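Side-chain contacts in tryptophanyl-tRNA synthetase (Thermus thermophilus, PDB 2EL7), which probably catalyses the ATP-dependent attachment of tryptophan to tRNA(Trp), working as a homodimeric class I aminoacyl-tRNA synthetase: residues Arg164-Leu168 with Phe169-Phe173; Ala316-Glu319 with Glu320-Lys324; Leu93-Val96 with Phe97-Thr101. All blocks are in the same frame, centred on the assembly; numbering follows the deposited sequence.

Contact 1: residues Arg164-Leu168 with Phe169-Phe173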
ATOM      1  N   ARG A 164       6.634 -17.762   1.129  1.00 15.38           N
ATOM      2  CA  ARG A 164       7.434 -17.141   0.081  1.00 18.50           C
ATOM      3  C   ARG A 164       8.434 -16.171   0.680  1.00 26.71           C
ATOM      4  O   ARG A 164       9.596 -16.153   0.269  1.00 29.87           O
ATOM      5  CB  ARG A 164       6.533 -16.424  -0.924  1.00 20.45           C
ATOM      6  CG  ARG A 164       7.245 -16.022  -2.187  1.00 25.21           C
ATOM      7  CD  ARG A 164       6.236 -15.609  -3.279  1.00 47.38           C
ATOM      8  NE  ARG A 164       5.340 -16.687  -3.729  1.00 36.20           N
ATOM      9  CZ  ARG A 164       4.027 -16.723  -3.517  1.00 37.78           C
ATOM     10  NH1 ARG A 164       3.310 -17.750  -3.975  1.00 33.52           N
ATOM     11  NH2 ARG A 164       3.426 -15.742  -2.846  1.00 32.52           N
ATOM     12  N   PHE A 165       7.986 -15.386   1.669  1.00 24.20           N
ATOM     13  CA  PHE A 165       8.852 -14.428   2.324  1.00 25.48           C
ATOM     14  C   PHE A 165       9.932 -15.148   3.119  1.00 26.39           C
ATOM     15  O   PHE A 165      11.121 -14.830   2.989  1.00 35.06           O
ATOM     16  CB  PHE A 165       8.058 -13.505   3.268  1.00 26.88           C
ATOM     17  CG  PHE A 165       8.873 -12.356   3.833  1.00 23.45           C
ATOM     18  CD1 PHE A 165       8.792 -11.074   3.270  1.00 25.66           C
ATOM     19  CD2 PHE A 165       9.752 -12.559   4.906  1.00 21.28           C
ATOM     20  CE1 PHE A 165       9.575 -10.010   3.764  1.00 19.52           C
ATOM     21  CE2 PHE A 165      10.538 -11.508   5.407  1.00 17.46           C
ATOM     22  CZ  PHE A 165      10.449 -10.231   4.833  1.00 21.68           C
ATOM     23  N   ASN A 166       9.535 -16.105   3.951  1.00 25.73           N
ATOM     24  CA  ASN A 166      10.512 -16.836   4.765  1.00 27.52           C
ATOM     25  C   ASN A 166      11.618 -17.505   3.939  1.00 29.06           C
ATOM     26  O   ASN A 166      12.788 -17.465   4.319  1.00 31.27           O
ATOM     27  CB  ASN A 166       9.826 -17.880   5.651  1.00 18.41           C
ATOM     28  CG  ASN A 166       8.953 -17.247   6.743  1.00 29.70           C
ATOM     29  OD1 ASN A 166       9.121 -16.075   7.108  1.00 29.02           O
ATOM     30  ND2 ASN A 166       8.029 -18.032   7.282  1.00 23.33           N
ATOM     31  N   HIS A 167      11.251 -18.098   2.807  1.00 23.80           N
ATOM     32  CA  HIS A 167      12.221 -18.757   1.953  1.00 30.69           C
ATOM     33  C   HIS A 167      13.188 -17.779   1.290  1.00 34.14           C
ATOM     34  O   HIS A 167      14.394 -18.060   1.210  1.00 40.89           O
ATOM     35  CB  HIS A 167      11.508 -19.582   0.862  1.00 27.61           C
ATOM     36  CG  HIS A 167      12.424 -20.068  -0.226  1.00 34.58           C
ATOM     37  ND1 HIS A 167      13.428 -20.988  -0.002  1.00 34.74           N
ATOM     38  CD2 HIS A 167      12.465 -19.783  -1.552  1.00 26.28           C
ATOM     39  CE1 HIS A 167      14.042 -21.255  -1.144  1.00 35.16           C
ATOM     40  NE2 HIS A 167      13.476 -20.537  -2.100  1.00 26.08           N
ATOM     41  N   LEU A 168      12.665 -16.648   0.810  1.00 29.73           N
ATOM     42  CA  LEU A 168      13.484 -15.631   0.133  1.00 31.98           C
ATOM     43  C   LEU A 168      14.329 -14.724   1.036  1.00 30.38           C
ATOM     44  O   LEU A 168      15.361 -14.241   0.607  1.00 27.64           O
ATOM     45  CB  LEU A 168      12.606 -14.696  -0.716  1.00 32.05           C
ATOM     46  CG  LEU A 168      11.657 -15.210  -1.795  1.00 47.68           C
ATOM     47  CD1 LEU A 168      10.763 -14.051  -2.272  1.00 33.86           C
ATOM     48  CD2 LEU A 168      12.462 -15.798  -2.955  1.00 42.23           C
ATOM     49  N   PHE A 169      13.893 -14.450   2.264  1.00 28.04           N
ATOM     50  CA  PHE A 169      14.677 -13.541   3.082  1.00 27.99           C
ATOM     51  C   PHE A 169      15.112 -14.026   4.445  1.00 25.34           C
ATOM     52  O   PHE A 169      15.787 -13.282   5.145  1.00 36.03           O
ATOM     53  CB  PHE A 169      13.926 -12.206   3.259  1.00 27.86           C
ATOM     54  CG  PHE A 169      13.357 -11.647   1.980  1.00 32.33           C
ATOM     55  CD1 PHE A 169      11.976 -11.672   1.744  1.00 31.26           C
ATOM     56  CD2 PHE A 169      14.197 -11.098   1.003  1.00 26.20           C
ATOM     57  CE1 PHE A 169      11.436 -11.158   0.562  1.00 25.03           C
ATOM     58  CE2 PHE A 169      13.671 -10.582  -0.189  1.00 19.44           C
ATOM     59  CZ  PHE A 169      12.291 -10.610  -0.414  1.00 29.20           C
ATOM     60  N   GLY A 170      14.761 -15.251   4.820  1.00 21.16           N
ATOM     61  CA  GLY A 170      15.119 -15.750   6.141  1.00 15.43           C
ATOM     62  C   GLY A 170      13.840 -15.880   6.957  1.00 21.53           C
ATOM     63  O   GLY A 170      12.948 -15.036   6.820  1.00 24.07           O
ATOM     64  N   GLU A 171      13.733 -16.906   7.803  1.00 23.18           N
ATOM     65  CA  GLU A 171      12.513 -17.136   8.582  1.00 33.52           C
ATOM     66  C   GLU A 171      12.062 -15.876   9.297  1.00 33.31           C
ATOM     67  O   GLU A 171      12.778 -15.331  10.130  1.00 34.66           O
ATOM     68  CB  GLU A 171      12.698 -18.273   9.607  1.00 43.54           C
ATOM     69  CG  GLU A 171      11.353 -18.722  10.227  1.00 55.42           C
ATOM     70  CD  GLU A 171      11.470 -19.839  11.257  1.00 58.64           C
ATOM     71  OE1 GLU A 171      12.162 -19.624  12.274  1.00 53.15           O
ATOM     72  OE2 GLU A 171      10.857 -20.922  11.056  1.00 56.42           O
ATOM     73  N   THR A 172      10.861 -15.411   8.987  1.00 27.53           N
ATOM     74  CA  THR A 172      10.396 -14.186   9.605  1.00 26.54           C
ATOM     75  C   THR A 172       8.981 -14.226  10.152  1.00 28.83           C
ATOM     76  O   THR A 172       8.718 -13.709  11.249  1.00 24.49           O
ATOM     77  CB  THR A 172      10.446 -13.024   8.607  1.00 22.37           C
ATOM     78  OG1 THR A 172      11.769 -12.903   8.062  1.00 27.69           O
ATOM     79  CG2 THR A 172      10.057 -11.746   9.292  1.00 18.20           C
ATOM     80  N   PHE A 173       8.079 -14.829   9.379  1.00 24.53           N
ATOM     81  CA  PHE A 173       6.672 -14.866   9.733  1.00 26.86           C
ATOM     82  C   PHE A 173       6.077 -16.241   9.998  1.00 28.99           C
ATOM     83  O   PHE A 173       6.476 -17.232   9.390  1.00 21.96           O
ATOM     84  CB  PHE A 173       5.843 -14.232   8.606  1.00 27.57           C
ATOM     85  CG  PHE A 173       6.145 -12.786   8.337  1.00 18.30           C
ATOM     86  CD1 PHE A 173       6.796 -12.409   7.179  1.00 20.55           C
ATOM     87  CD2 PHE A 173       5.696 -11.800   9.198  1.00 24.35           C
ATOM     88  CE1 PHE A 173       6.995 -11.058   6.869  1.00 27.70           C
ATOM     89  CE2 PHE A 173       5.883 -10.450   8.904  1.00 22.34           C
ATOM     90  CZ  PHE A 173       6.536 -10.078   7.733  1.00 23.58           C
TER
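The amide of N166, near the C-terminal end of helix 153-169, ties the departing chain back to the helix with three bonds. Its OD1 accepts from two successive backbone amides. F173 N meets N166 OD1 at 2.8 Å in the carbonyl plane, on a lone pair, whereas T172 N reaches the same oxygen from above that plane. On the other branch N166 ND2 donates to F173 O (2.7 Å), nearly in its own amide plane and almost straight (173°). F173 is thereby gripped at both its N-H and its C=O. With an alanine here, T172 N, F173 N and F173 O would probably lose these mates, leaving the loop less firmly held.

Helical bonding ends with F169 N on F165 O and G170 N on N166 O; G170 then turns the chain with a positive phi. T172 OG1 donates to G170 O (2.7 Å), bonds with K324 NZ of helix 296-324, and lies at the edge of the F165 ring, 3.2 Å from F165 CE2. The faces of that ring take the edges of two others: F169 on one (centroids 4.8 Å apart) and F173 on the opposite one (5.0 Å).

V321 of helix 296-324 touches F165 and F173, and L100, just past the end of helix 89-99, touches F165 from another side, while L51 and Y53 of the second subunit pack on L168 and F169.

Contact 2: residues Ala316-Glu319 with Glu320-Lys324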
ATOM      1  N   ALA A 316       8.693  -3.104  15.282  1.00 26.39           N
ATOM      2  CA  ALA A 316       9.755  -4.092  15.414  1.00 23.24           C
ATOM      3  C   ALA A 316       9.698  -4.955  14.143  1.00 24.74           C
ATOM      4  O   ALA A 316      10.710  -5.130  13.456  1.00 28.24           O
ATOM      5  CB  ALA A 316       9.550  -4.956  16.680  1.00 20.07           C
ATOM      6  N   THR A 317       8.510  -5.434  13.792  1.00 16.63           N
ATOM      7  CA  THR A 317       8.387  -6.272  12.609  1.00 21.22           C
ATOM      8  C   THR A 317       8.843  -5.564  11.356  1.00 26.01           C
ATOM      9  O   THR A 317       9.556  -6.140  10.537  1.00 28.62           O
ATOM     10  CB  THR A 317       6.939  -6.738  12.327  1.00 20.42           C
ATOM     11  OG1 THR A 317       6.431  -7.511  13.429  1.00 18.45           O
ATOM     12  CG2 THR A 317       6.932  -7.607  11.060  1.00 22.55           C
ATOM     13  N   MET A 318       8.423  -4.317  11.197  1.00 27.38           N
ATOM     14  CA  MET A 318       8.775  -3.548  10.016  1.00 28.70           C
ATOM     15  C   MET A 318      10.293  -3.265   9.933  1.00 29.07           C
ATOM     16  O   MET A 318      10.845  -3.125   8.845  1.00 38.15           O
ATOM     17  CB  MET A 318       7.958  -2.242   9.992  1.00 37.54           C
ATOM     18  CG  MET A 318       7.830  -1.586   8.618  1.00 41.44           C
ATOM     19  SD  MET A 318       7.045  -2.735   7.417  1.00 39.39           S
ATOM     20  CE  MET A 318       8.272  -2.868   6.190  1.00 26.52           C
ATOM     21  N   GLU A 319      10.978  -3.179  11.063  1.00 30.03           N
ATOM     22  CA  GLU A 319      12.411  -2.941  10.998  1.00 30.19           C
ATOM     23  C   GLU A 319      13.038  -4.236  10.538  1.00 31.62           C
ATOM     24  O   GLU A 319      13.931  -4.237   9.703  1.00 36.50           O
ATOM     25  CB  GLU A 319      12.978  -2.527  12.360  1.00 39.03           C
ATOM     26  CG  GLU A 319      12.905  -1.029  12.605  1.00 51.29           C
ATOM     27  CD  GLU A 319      13.361  -0.644  13.999  1.00 61.61           C
ATOM     28  OE1 GLU A 319      14.551  -0.872  14.310  1.00 66.28           O
ATOM     29  OE2 GLU A 319      12.525  -0.120  14.782  1.00 66.55           O
ATOM     30  N   GLU A 320      12.563  -5.347  11.087  1.00 29.33           N
ATOM     31  CA  GLU A 320      13.070  -6.646  10.686  1.00 24.59           C
ATOM     32  C   GLU A 320      12.920  -6.821   9.162  1.00 29.43           C
ATOM     33  O   GLU A 320      13.876  -7.202   8.484  1.00 35.25           O
ATOM     34  CB  GLU A 320      12.320  -7.736  11.435  1.00 26.88           C
ATOM     35  CG  GLU A 320      12.846  -9.116  11.234  1.00 30.09           C
ATOM     36  CD  GLU A 320      11.979 -10.148  11.925  1.00 39.16           C
ATOM     37  OE1 GLU A 320      12.320 -11.361  11.892  1.00 33.35           O
ATOM     38  OE2 GLU A 320      10.951  -9.737  12.509  1.00 35.46           O
ATOM     39  N   VAL A 321      11.740  -6.517   8.617  1.00 28.10           N
ATOM     40  CA  VAL A 321      11.503  -6.643   7.170  1.00 26.15           C
ATOM     41  C   VAL A 321      12.362  -5.701   6.319  1.00 22.53           C
ATOM     42  O   VAL A 321      12.981  -6.130   5.358  1.00 29.52           O
ATOM     43  CB  VAL A 321       9.999  -6.410   6.798  1.00 28.02           C
ATOM     44  CG1 VAL A 321       9.827  -6.366   5.274  1.00 23.10           C
ATOM     45  CG2 VAL A 321       9.133  -7.516   7.384  1.00 15.36           C
ATOM     46  N   ARG A 322      12.420  -4.425   6.668  1.00 27.17           N
ATOM     47  CA  ARG A 322      13.214  -3.487   5.877  1.00 28.86           C
ATOM     48  C   ARG A 322      14.667  -3.954   5.728  1.00 28.01           C
ATOM     49  O   ARG A 322      15.280  -3.832   4.658  1.00 32.10           O
ATOM     50  CB  ARG A 322      13.149  -2.069   6.497  1.00 28.86           C
ATOM     51  CG  ARG A 322      11.790  -1.401   6.298  1.00 33.13           C
ATOM     52  CD  ARG A 322      11.718   0.070   6.664  1.00 19.30           C
ATOM     53  NE  ARG A 322      11.536   0.208   8.095  1.00 34.64           N
ATOM     54  CZ  ARG A 322      10.558   0.884   8.689  1.00 31.83           C
ATOM     55  NH1 ARG A 322      10.521   0.907  10.009  1.00 50.17           N
ATOM     56  NH2 ARG A 322       9.623   1.531   7.995  1.00 33.98           N
ATOM     57  N   GLU A 323      15.208  -4.513   6.794  1.00 29.18           N
ATOM     58  CA  GLU A 323      16.589  -4.985   6.793  1.00 32.34           C
ATOM     59  C   GLU A 323      16.811  -6.252   5.955  1.00 35.17           C
ATOM     60  O   GLU A 323      17.801  -6.350   5.225  1.00 32.59           O
ATOM     61  CB  GLU A 323      17.023  -5.249   8.223  1.00 25.01           C
ATOM     62  CG  GLU A 323      18.465  -5.614   8.351  1.00 56.31           C
ATOM     63  CD  GLU A 323      18.682  -6.584   9.483  1.00 70.54           C
ATOM     64  OE1 GLU A 323      18.288  -7.770   9.335  1.00 76.27           O
ATOM     65  OE2 GLU A 323      19.227  -6.157  10.528  1.00 83.58           O
ATOM     66  N   LYS A 324      15.884  -7.214   6.068  1.00 31.30           N
ATOM     67  CA  LYS A 324      15.970  -8.472   5.334  1.00 26.63           C
ATOM     68  C   LYS A 324      15.703  -8.321   3.844  1.00 26.35           C
ATOM     69  O   LYS A 324      16.205  -9.082   3.035  1.00 29.52           O
ATOM     70  CB  LYS A 324      15.009  -9.505   5.929  1.00 23.93           C
ATOM     71  CG  LYS A 324      15.436 -10.020   7.313  1.00 27.81           C
ATOM     72  CD  LYS A 324      14.595 -11.207   7.772  1.00 21.81           C
ATOM     73  CE  LYS A 324      15.064 -11.709   9.120  1.00 22.18           C
ATOM     74  NZ  LYS A 324      14.016 -12.506   9.810  1.00 24.29           N
TER
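E320 meets the preceding turn through its backbone, E320 N donating to A316 O at 3.0 Å. The E320 CB atom makes a plain van der Waals contact with T317 O, 3.3 Å away. Its carboxylate is carried outward on a fully extended chain, CG anti to the backbone N (chi1 -173°), where OE2 forms a salt bridge with K141.

V321 continues the helical ladder by donating to T317 O. Its CG1 branch meets the CE methyl of M318 at 3.9 Å, where the two side chains run aslant to each other on the buried side of helix 296-324.

At R322 the side chains do most of the work. While R322 N bonds to M318 O, its aliphatic CG passes 3.8 Å from M318 CE, and the bend at chi3 (-82°) turns the guanidinium back over the methionine. M318 CG then lies over the centre of one guanidinium face, nearest to R322 NH2 (3.6 Å). CG of E319 comes instead to the edge of the same group, but E319 OE2 stays 5.3 Å from R322 NH1, so the opposite charges do not touch. The closer ionic partner of R322 is E92 on helix 89-99, which forms a salt bridge with NH2.

E323 adds the bond from its N to E319 O and lets its carboxylate lead away. K324, one turn beyond E320, sends its extended chain back along the helix so that NZ makes a salt bridge with E320 OE1 (2.9 Å), on the anti side of that oxygen.

The chemistry implies a division by face: apolar V321 and M318 turn inward, whereas E320 stands between two lysines, R322 lays its flat face on methionine and pairs with E92, and the polar ends of R322 and K324 link this helix to helix 89-99 and to the loop 170-173.

Contact 3: residues Leu93-Val96 with Phe97-Thr101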
ATOM      1  N   LEU A  93       4.229  -2.832   4.739  1.00 28.84           N
ATOM      2  CA  LEU A  93       4.488  -4.255   4.628  1.00 21.77           C
ATOM      3  C   LEU A  93       3.624  -4.708   3.453  1.00 27.71           C
ATOM      4  O   LEU A  93       3.959  -5.646   2.714  1.00 24.39           O
ATOM      5  CB  LEU A  93       4.038  -4.967   5.907  1.00 17.83           C
ATOM      6  CG  LEU A  93       4.211  -6.477   5.873  1.00 10.63           C
ATOM      7  CD1 LEU A  93       5.647  -6.798   5.448  1.00 19.61           C
ATOM      8  CD2 LEU A  93       3.922  -7.048   7.266  1.00 17.15           C
ATOM      9  N   SER A  94       2.507  -4.004   3.286  1.00 25.29           N
ATOM     10  CA  SER A  94       1.556  -4.312   2.221  1.00 28.49           C
ATOM     11  C   SER A  94       2.174  -4.199   0.821  1.00 26.55           C
ATOM     12  O   SER A  94       1.873  -4.998  -0.083  1.00 24.73           O
ATOM     13  CB  SER A  94       0.352  -3.384   2.330  1.00 28.73           C
ATOM     14  OG  SER A  94      -0.719  -3.921   1.610  1.00 43.21           O
ATOM     15  N   TRP A  95       3.028  -3.201   0.636  1.00 22.80           N
ATOM     16  CA  TRP A  95       3.671  -3.035  -0.658  1.00 24.15           C
ATOM     17  C   TRP A  95       4.601  -4.210  -0.884  1.00 24.37           C
ATOM     18  O   TRP A  95       4.596  -4.803  -1.969  1.00 29.63           O
ATOM     19  CB  TRP A  95       4.458  -1.716  -0.739  1.00 13.24           C
ATOM     20  CG  TRP A  95       5.390  -1.700  -1.918  1.00 19.13           C
ATOM     21  CD1 TRP A  95       6.752  -1.616  -1.886  1.00 21.34           C
ATOM     22  CD2 TRP A  95       5.035  -1.833  -3.301  1.00 20.41           C
ATOM     23  NE1 TRP A  95       7.268  -1.693  -3.163  1.00 23.36           N
ATOM     24  CE2 TRP A  95       6.235  -1.823  -4.048  1.00 20.03           C
ATOM     25  CE3 TRP A  95       3.819  -1.959  -3.984  1.00 23.27           C
ATOM     26  CZ2 TRP A  95       6.254  -1.931  -5.435  1.00 25.43           C
ATOM     27  CZ3 TRP A  95       3.842  -2.065  -5.376  1.00 21.27           C
ATOM     28  CH2 TRP A  95       5.050  -2.051  -6.080  1.00 27.22           C
ATOM     29  N   VAL A  96       5.384  -4.558   0.143  1.00 28.60           N
ATOM     30  CA  VAL A  96       6.332  -5.672   0.035  1.00 27.24           C
ATOM     31  C   VAL A  96       5.587  -6.915  -0.393  1.00 23.91           C
ATOM     32  O   VAL A  96       5.950  -7.550  -1.368  1.00 25.36           O
ATOM     33  CB  VAL A  96       7.084  -5.945   1.375  1.00 19.82           C
ATOM     34  CG1 VAL A  96       8.055  -7.121   1.200  1.00 22.41           C
ATOM     35  CG2 VAL A  96       7.871  -4.695   1.796  1.00 13.58           C
ATOM     36  N   PHE A  97       4.524  -7.234   0.334  1.00 29.82           N
ATOM     37  CA  PHE A  97       3.702  -8.397   0.039  1.00 25.80           C
ATOM     38  C   PHE A  97       3.147  -8.350  -1.386  1.00 27.98           C
ATOM     39  O   PHE A  97       3.199  -9.344  -2.106  1.00 29.44           O
ATOM     40  CB  PHE A  97       2.568  -8.500   1.068  1.00 20.01           C
ATOM     41  CG  PHE A  97       3.000  -9.071   2.402  1.00 15.52           C
ATOM     42  CD1 PHE A  97       4.347  -9.301   2.683  1.00 16.00           C
ATOM     43  CD2 PHE A  97       2.059  -9.355   3.386  1.00 12.79           C
ATOM     44  CE1 PHE A  97       4.749  -9.801   3.924  1.00 23.11           C
ATOM     45  CE2 PHE A  97       2.446  -9.853   4.633  1.00 24.14           C
ATOM     46  CZ  PHE A  97       3.805 -10.078   4.904  1.00 20.58           C
ATOM     47  N   THR A  98       2.612  -7.201  -1.785  1.00 25.34           N
ATOM     48  CA  THR A  98       2.087  -7.025  -3.132  1.00 20.32           C
ATOM     49  C   THR A  98       3.130  -7.522  -4.151  1.00 27.57           C
ATOM     50  O   THR A  98       2.787  -8.270  -5.074  1.00 29.91           O
ATOM     51  CB  THR A  98       1.740  -5.507  -3.405  1.00 20.09           C
ATOM     52  OG1 THR A  98       0.527  -5.162  -2.724  1.00 18.11           O
ATOM     53  CG2 THR A  98       1.561  -5.217  -4.879  1.00 17.71           C
ATOM     54  N   THR A  99       4.397  -7.142  -3.978  1.00 20.22           N
ATOM     55  CA  THR A  99       5.433  -7.562  -4.938  1.00 24.64           C
ATOM     56  C   THR A  99       5.689  -9.068  -4.907  1.00 32.23           C
ATOM     57  O   THR A  99       6.239  -9.631  -5.861  1.00 23.39           O
ATOM     58  CB  THR A  99       6.826  -6.845  -4.718  1.00 21.49           C
ATOM     59  OG1 THR A  99       7.390  -7.237  -3.454  1.00 26.39           O
ATOM     60  CG2 THR A  99       6.684  -5.306  -4.749  1.00 18.39           C
ATOM     61  N   LEU A 100       5.293  -9.722  -3.818  1.00 22.54           N
ATOM     62  CA  LEU A 100       5.526 -11.157  -3.697  1.00 27.44           C
ATOM     63  C   LEU A 100       4.264 -11.981  -3.925  1.00 25.83           C
ATOM     64  O   LEU A 100       4.217 -13.128  -3.490  1.00 21.43           O
ATOM     65  CB  LEU A 100       6.061 -11.495  -2.307  1.00 28.20           C
ATOM     66  CG  LEU A 100       7.301 -10.777  -1.779  1.00 30.43           C
ATOM     67  CD1 LEU A 100       7.460 -11.111  -0.300  1.00 30.24           C
ATOM     68  CD2 LEU A 100       8.522 -11.194  -2.572  1.00 30.91           C
ATOM     69  N   THR A 101       3.258 -11.400  -4.586  1.00 17.93           N
ATOM     70  CA  THR A 101       1.995 -12.090  -4.844  1.00 19.38           C
ATOM     71  C   THR A 101       1.648 -12.218  -6.328  1.00 25.86           C
ATOM     72  O   THR A 101       1.506 -11.225  -7.040  1.00 30.52           O
ATOM     73  CB  THR A 101       0.814 -11.381  -4.124  1.00 23.82           C
ATOM     74  OG1 THR A 101       1.123 -11.252  -2.731  1.00 26.89           O
ATOM     75  CG2 THR A 101      -0.494 -12.194  -4.251  1.00 19.14           C
TER
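L93 lies over one face of the F97 ring, one helical turn on: its CG sits offset toward the rim, 3.9 Å from the ring centroid. The CD1 branch of L93 comes closer still, 3.5 Å from F97 CE1. F97 carries CG beside its backbone N (chi1 -78°), which lays the ring back across the leucine. Around the helix, T99 covers W95 in a similar way: the methyl CG2 stands over the six-membered ring of the indole, 3.7 Å from its centroid, and T98 CG2 approaches the same ring system obliquely.

The hydroxyl bonds of the two threonines are consistent with these methyl positions. T98 OG1 bonds to S94 O (3.0 Å) from the opposite face of that carbonyl to T98 N, so one oxygen accepts twice. T99 turns its OG1 between N and C (chi1 66°), from where it donates to V96 O at 2.6 Å, in the carbonyl plane and on a lone pair; the same rotation sets CG2 opposite the carbonyl carbon, over the indole. At the helix end F97 O accepts from both L100 N (2.7 Å) and T101 OG1, again from opposite faces.

Farther out, V131 and L138 of helix 124-139 and I161 of helix 153-169 pack on F97, while M318 and V321 of helix 296-324 reach L93. W95 faces the second subunit, where NE1 bonds to Y44 O and the two rings meet edge-to-face; S124 of that subunit bonds to T101 O.

Such a helix, following the last strand of the parallel sheet 4-8, 37-41 and 80-83, belongs to the Rossmann-type catalytic domain of class I synthetases; here it joins the helical core to the dimer interface, with the L93 side chain about 8 Å from that of D136, predicted to bind tryptophan.

Overall arrangement
All three contacts are local, yet together they bring the ends of three helices against one another. Contact 3 is the buried member, dominated by apolar and aromatic packing, its threonine hydroxyls turned to backbone carbonyls. Contacts 1 and 2 are partly buried and differ in kind: a side-chain amide bound to backbone in the first, salt bridges in the second. Helix 296-324 of contact 2 packs on both helix 89-99 and helix 153-169, and a lysine near its end reaches the loop of contact 1. The chain just past helix 89-99 in turn lies against contact 1. Contacts 1 and 3 also meet the second subunit, so the same helices serve core and dimer.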